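PDB 5Y6I: transcriptional regulator KdgR from Pseudomonas aeruginosa, which probably binds DNA as a transcription factor of the IclR family, with an N-terminal helix-turn-helix domain and a C-terminal GAF-like regulatory domain. Local coordinates for residues 104-115 with 225-236. Sequence-based numbering, arbitrary orientation.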
loop_
_atom_site.group_PDB
_atom_site.type_symbol
_atom_site.label_atom_id
_atom_site.label_comp_id
_atom_site.label_asym_id
_atom_site.label_seq_id
_atom_site.Cartn_x
_atom_site.Cartn_y
_atom_site.Cartn_z
ATOM N N LEU A 104 -20.386 -5.598 13.046
ATOM C CA LEU A 104 -20.870 -4.323 13.557
ATOM C C LEU A 104 -22.369 -4.209 13.353
ATOM O O LEU A 104 -23.086 -3.678 14.209
ATOM C CB LEU A 104 -20.159 -3.162 12.873
ATOM C CG LEU A 104 -20.555 -1.799 13.452
ATOM C CD1 LEU A 104 -19.957 -1.632 14.836
ATOM C CD2 LEU A 104 -20.097 -0.675 12.538
ATOM N N ARG A 105 -22.867 -4.713 12.225
ATOM C CA ARG A 105 -24.308 -4.728 12.029
ATOM C C ARG A 105 -24.994 -5.540 13.120
ATOM O O ARG A 105 -26.027 -5.127 13.650
ATOM C CB ARG A 105 -24.636 -5.277 10.640
ATOM C CG ARG A 105 -26.123 -5.275 10.282
ATOM C CD ARG A 105 -26.724 -6.619 10.613
ATOM N NE ARG A 105 -25.786 -7.735 10.410
ATOM C CZ ARG A 105 -25.721 -8.479 9.305
ATOM N NH1 ARG A 105 -26.527 -8.215 8.281
ATOM N NH2 ARG A 105 -24.839 -9.478 9.209
ATOM N N ASP A 106 -24.422 -6.686 13.493
ATOM C CA ASP A 106 -25.120 -7.576 14.413
ATOM C C ASP A 106 -25.141 -7.042 15.840
ATOM O O ASP A 106 -26.032 -7.407 16.615
ATOM C CB ASP A 106 -24.488 -8.965 14.382
ATOM C CG ASP A 106 -24.658 -9.644 13.048
ATOM O OD1 ASP A 106 -25.484 -9.159 12.244
ATOM O OD2 ASP A 106 -23.965 -10.647 12.795
ATOM N N VAL A 107 -24.186 -6.190 16.214
ATOM C CA VAL A 107 -24.204 -5.641 17.568
ATOM C C VAL A 107 -25.109 -4.417 17.670
ATOM O O VAL A 107 -25.746 -4.205 18.703
ATOM C CB VAL A 107 -22.785 -5.303 18.056
ATOM C CG1 VAL A 107 -22.045 -6.570 18.444
ATOM C CG2 VAL A 107 -22.043 -4.559 16.999
ATOM N N LEU A 108 -25.178 -3.602 16.625
ATOM C CA LEU A 108 -26.069 -2.454 16.620
ATOM C C LEU A 108 -27.466 -2.790 16.136
ATOM O O LEU A 108 -28.407 -2.051 16.454
ATOM C CB LEU A 108 -25.498 -1.351 15.731
ATOM C CG LEU A 108 -24.072 -0.949 16.098
ATOM C CD1 LEU A 108 -23.530 0.063 15.118
ATOM C CD2 LEU A 108 -24.076 -0.370 17.507
ATOM N N ASN A 109 -27.617 -3.889 15.401
ATOM C CA ASN A 109 -28.788 -4.131 14.567
ATOM C C ASN A 109 -29.188 -2.854 13.835
ATOM O O ASN A 109 -30.338 -2.419 13.864
ATOM C CB ASN A 109 -29.956 -4.685 15.374
ATOM C CG ASN A 109 -30.997 -5.370 14.493
ATOM O OD1 ASN A 109 -30.714 -5.732 13.346
ATOM N ND2 ASN A 109 -32.202 -5.551 15.026
ATOM N N GLU A 110 -28.202 -2.225 13.203
ATOM C CA GLU A 110 -28.434 -1.085 12.336
ATOM C C GLU A 110 -27.712 -1.334 11.023
ATOM O O GLU A 110 -26.715 -2.061 10.979
ATOM C CB GLU A 110 -27.966 0.239 12.985
ATOM C CG GLU A 110 -28.411 0.414 14.436
ATOM C CD GLU A 110 -29.612 1.356 14.559
ATOM O OE1 GLU A 110 -30.275 1.575 13.519
ATOM O OE2 GLU A 110 -29.916 1.848 15.682
ATOM N N THR A 111 -28.230 -0.753 9.944
ATOM C CA THR A 111 -27.626 -0.978 8.635
ATOM C C THR A 111 -26.271 -0.280 8.561
ATOM O O THR A 111 -26.179 0.937 8.757
ATOM C CB THR A 111 -28.567 -0.494 7.532
ATOM O OG1 THR A 111 -29.809 -1.189 7.656
ATOM C CG2 THR A 111 -27.993 -0.800 6.153
ATOM N N CYS A 112 -25.216 -1.057 8.303
ATOM C CA CYS A 112 -23.866 -0.539 8.093
ATOM C C CYS A 112 -23.467 -0.771 6.644
ATOM O O CYS A 112 -23.870 -1.772 6.038
ATOM C CB CYS A 112 -22.837 -1.213 9.006
ATOM S SG CYS A 112 -23.341 -1.304 10.742
ATOM N N PHE A 113 -22.693 0.161 6.083
ATOM C CA PHE A 113 -22.259 0.040 4.696
ATOM C C PHE A 113 -20.809 0.489 4.532
ATOM O O PHE A 113 -20.257 1.228 5.357
ATOM C CB PHE A 113 -23.179 0.816 3.727
ATOM C CG PHE A 113 -23.326 2.305 4.018
ATOM C CD1 PHE A 113 -22.614 3.247 3.284
ATOM C CD2 PHE A 113 -24.261 2.760 4.944
ATOM C CE1 PHE A 113 -22.797 4.626 3.523
ATOM C CE2 PHE A 113 -24.450 4.123 5.185
ATOM C CZ PHE A 113 -23.721 5.055 4.482
ATOM N N LEU A 114 -20.185 -0.009 3.468
ATOM C CA LEU A 114 -18.831 0.383 3.098
ATOM C C LEU A 114 -18.884 1.133 1.773
ATOM O O LEU A 114 -19.536 0.684 0.820
ATOM C CB LEU A 114 -17.907 -0.831 2.985
ATOM C CG LEU A 114 -16.398 -0.543 2.958
ATOM C CD1 LEU A 114 -15.893 -0.133 4.339
ATOM C CD2 LEU A 114 -15.644 -1.764 2.470
ATOM N N ALA A 115 -18.223 2.282 1.731
ATOM C CA ALA A 115 -18.097 3.071 0.521
ATOM C C ALA A 115 -16.627 3.310 0.229
ATOM O O ALA A 115 -15.810 3.431 1.147
ATOM C CB ALA A 115 -18.814 4.405 0.646
ATOM N N ALA A 225 -11.498 3.324 2.472
ATOM C CA ALA A 225 -12.948 3.273 2.434
ATOM C C ALA A 225 -13.482 4.139 3.569
ATOM O O ALA A 225 -12.720 4.692 4.371
ATOM C CB ALA A 225 -13.454 1.831 2.546
ATOM N N VAL A 226 -14.811 4.270 3.605
ATOM C CA VAL A 226 -15.535 4.851 4.725
ATOM C C VAL A 226 -16.590 3.845 5.147
ATOM O O VAL A 226 -17.254 3.239 4.297
ATOM C CB VAL A 226 -16.179 6.202 4.364
ATOM C CG1 VAL A 226 -16.905 6.812 5.590
ATOM C CG2 VAL A 226 -15.122 7.152 3.853
ATOM N N LEU A 227 -16.713 3.635 6.453
ATOM C CA LEU A 227 -17.673 2.699 7.011
ATOM C C LEU A 227 -18.666 3.501 7.835
ATOM O O LEU A 227 -18.289 4.460 8.515
ATOM C CB LEU A 227 -16.977 1.629 7.864
ATOM C CG LEU A 227 -17.707 0.289 7.982
ATOM C CD1 LEU A 227 -16.704 -0.802 8.352
ATOM C CD2 LEU A 227 -18.846 0.331 8.996
ATOM N N THR A 228 -19.930 3.097 7.785
ATOM C CA THR A 228 -21.015 4.022 8.060
ATOM C C THR A 228 -22.227 3.283 8.598
ATOM O O THR A 228 -22.634 2.267 8.025
ATOM C CB THR A 228 -21.392 4.727 6.775
ATOM O OG1 THR A 228 -21.291 3.749 5.745
ATOM C CG2 THR A 228 -20.446 5.816 6.437
ATOM N N VAL A 229 -22.824 3.823 9.660
ATOM C CA VAL A 229 -24.017 3.263 10.279
ATOM C C VAL A 229 -25.180 4.214 10.030
ATOM O O VAL A 229 -25.012 5.439 10.010
ATOM C CB VAL A 229 -23.800 3.040 11.788
ATOM C CG1 VAL A 229 -25.099 2.578 12.472
ATOM C CG2 VAL A 229 -22.668 2.036 12.020
ATOM N N VAL A 230 -26.377 3.659 9.849
ATOM C CA VAL A 230 -27.480 4.491 9.397
ATOM C C VAL A 230 -28.803 3.905 9.880
ATOM O O VAL A 230 -28.937 2.691 10.060
ATOM C CB VAL A 230 -27.399 4.648 7.858
ATOM C CG1 VAL A 230 -27.497 3.302 7.186
ATOM C CG2 VAL A 230 -28.435 5.633 7.333
ATOM N N GLY A 231 -29.779 4.797 10.123
ATOM C CA GLY A 231 -31.043 4.438 10.717
ATOM C C GLY A 231 -31.832 5.646 11.189
ATOM O O GLY A 231 -31.275 6.637 11.652
ATOM N N PRO A 232 -33.161 5.572 11.105
ATOM C CA PRO A 232 -33.994 6.720 11.499
ATOM C C PRO A 232 -33.850 7.096 12.973
ATOM O O PRO A 232 -33.460 6.286 13.815
ATOM C CB PRO A 232 -35.425 6.242 11.190
ATOM C CG PRO A 232 -35.266 5.155 10.190
ATOM C CD PRO A 232 -33.975 4.464 10.583
ATOM N N ALA A 233 -34.248 8.345 13.275
ATOM C CA ALA A 233 -33.926 9.005 14.546
ATOM C C ALA A 233 -34.447 8.248 15.763
ATOM O O ALA A 233 -33.782 8.230 16.808
ATOM C CB ALA A 233 -34.486 10.433 14.552
ATOM N N SER A 234 -35.646 7.666 15.654
ATOM C CA SER A 234 -36.289 6.866 16.693
ATOM C C SER A 234 -35.358 5.836 17.323
ATOM O O SER A 234 -34.950 6.008 18.477
ATOM C CB SER A 234 -37.567 6.212 16.141
ATOM O OG SER A 234 -37.428 5.656 14.842
ATOM N N ILE A 235 -35.002 4.774 16.600
ATOM C CA ILE A 235 -34.195 3.740 17.244
ATOM C C ILE A 235 -32.746 4.189 17.394
ATOM O O ILE A 235 -32.132 3.965 18.441
ATOM C CB ILE A 235 -34.292 2.398 16.492
ATOM C CG1 ILE A 235 -33.750 1.257 17.365
ATOM C CG2 ILE A 235 -33.548 2.440 15.153
ATOM C CD1 ILE A 235 -34.667 0.855 18.510
ATOM N N PHE A 236 -32.182 4.841 16.373
ATOM C CA PHE A 236 -30.749 5.108 16.292
ATOM C C PHE A 236 -30.464 6.569 16.618
ATOM O O PHE A 236 -30.876 7.471 15.878
ATOM C CB PHE A 236 -30.197 4.763 14.908
ATOM C CG PHE A 236 -28.698 4.981 14.769
ATOM C CD1 PHE A 236 -28.153 5.371 13.555
ATOM C CD2 PHE A 236 -27.839 4.794 15.847
ATOM C CE1 PHE A 236 -26.784 5.583 13.414
ATOM C CE2 PHE A 236 -26.473 5.004 15.709
ATOM C CZ PHE A 236 -25.947 5.399 14.491
#
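Residues 111-115 and 225-232 run antiparallel as neighbouring strands, their axes 4.7 Å apart at closest approach. Ala-115 and Val-226 form a hydrogen-bonded pair: Ala-115 N donates to Val-226 O at 2.9 Å, and Val-226 N returns a bond to Ala-115 O. Phe-113 N binds Thr-228 O at 2.9 Å; the return bond from Thr-228 N to Phe-113 O is weak. Cys-112 with Val-229 and Leu-114 with Leu-227 are non-hydrogen-bonded pairs.

Thr-228 lies over one face of the Phe-113 ring. Its CB is 3.5 Å from the ring centroid, a CH-pi contact. Phe-113 CG sits between its own backbone N and carbonyl carbon (chi1 57°), which folds the ring back over the neighbouring strand. Val-230 CG1 meets the ring edge at CE2. Helix 150-158 lies on this side of the sheet, with Thr-151 touching both Phe-113 and Thr-228.

Strand 223-232 is the middle strand of the antiparallel sheet of the IclR C-terminal domain, a GAF-like fold, and 111-118 lies beside it. Helices 93-108 and 244-258 pack on the other side of the sheet, that of Cys-112, Leu-114, Leu-227 and Val-229. There, the Val-229 side chain packs under the C-terminal end of helix 93-108. Its CG2 touches Leu-104 CD2 and Leu-108 CD1, both at 3.8 Å, and Cys-112 SG at 3.6 Å. Its CG1 turns to Glu-110 CB. Leu-104 CD2 also reaches Leu-227 CD2, while Leu-114 CD1 rests on Ala-225 CB at 3.6 Å.

The Glu-110 chain bends at chi2 (-102°). This brings its carboxylate beside Phe-236 CB and Ile-235 CG2, with the carboxylate and Phe-236 ring planes 51° apart. Arg-132 makes a long, weak ion pair with Glu-110 OE1.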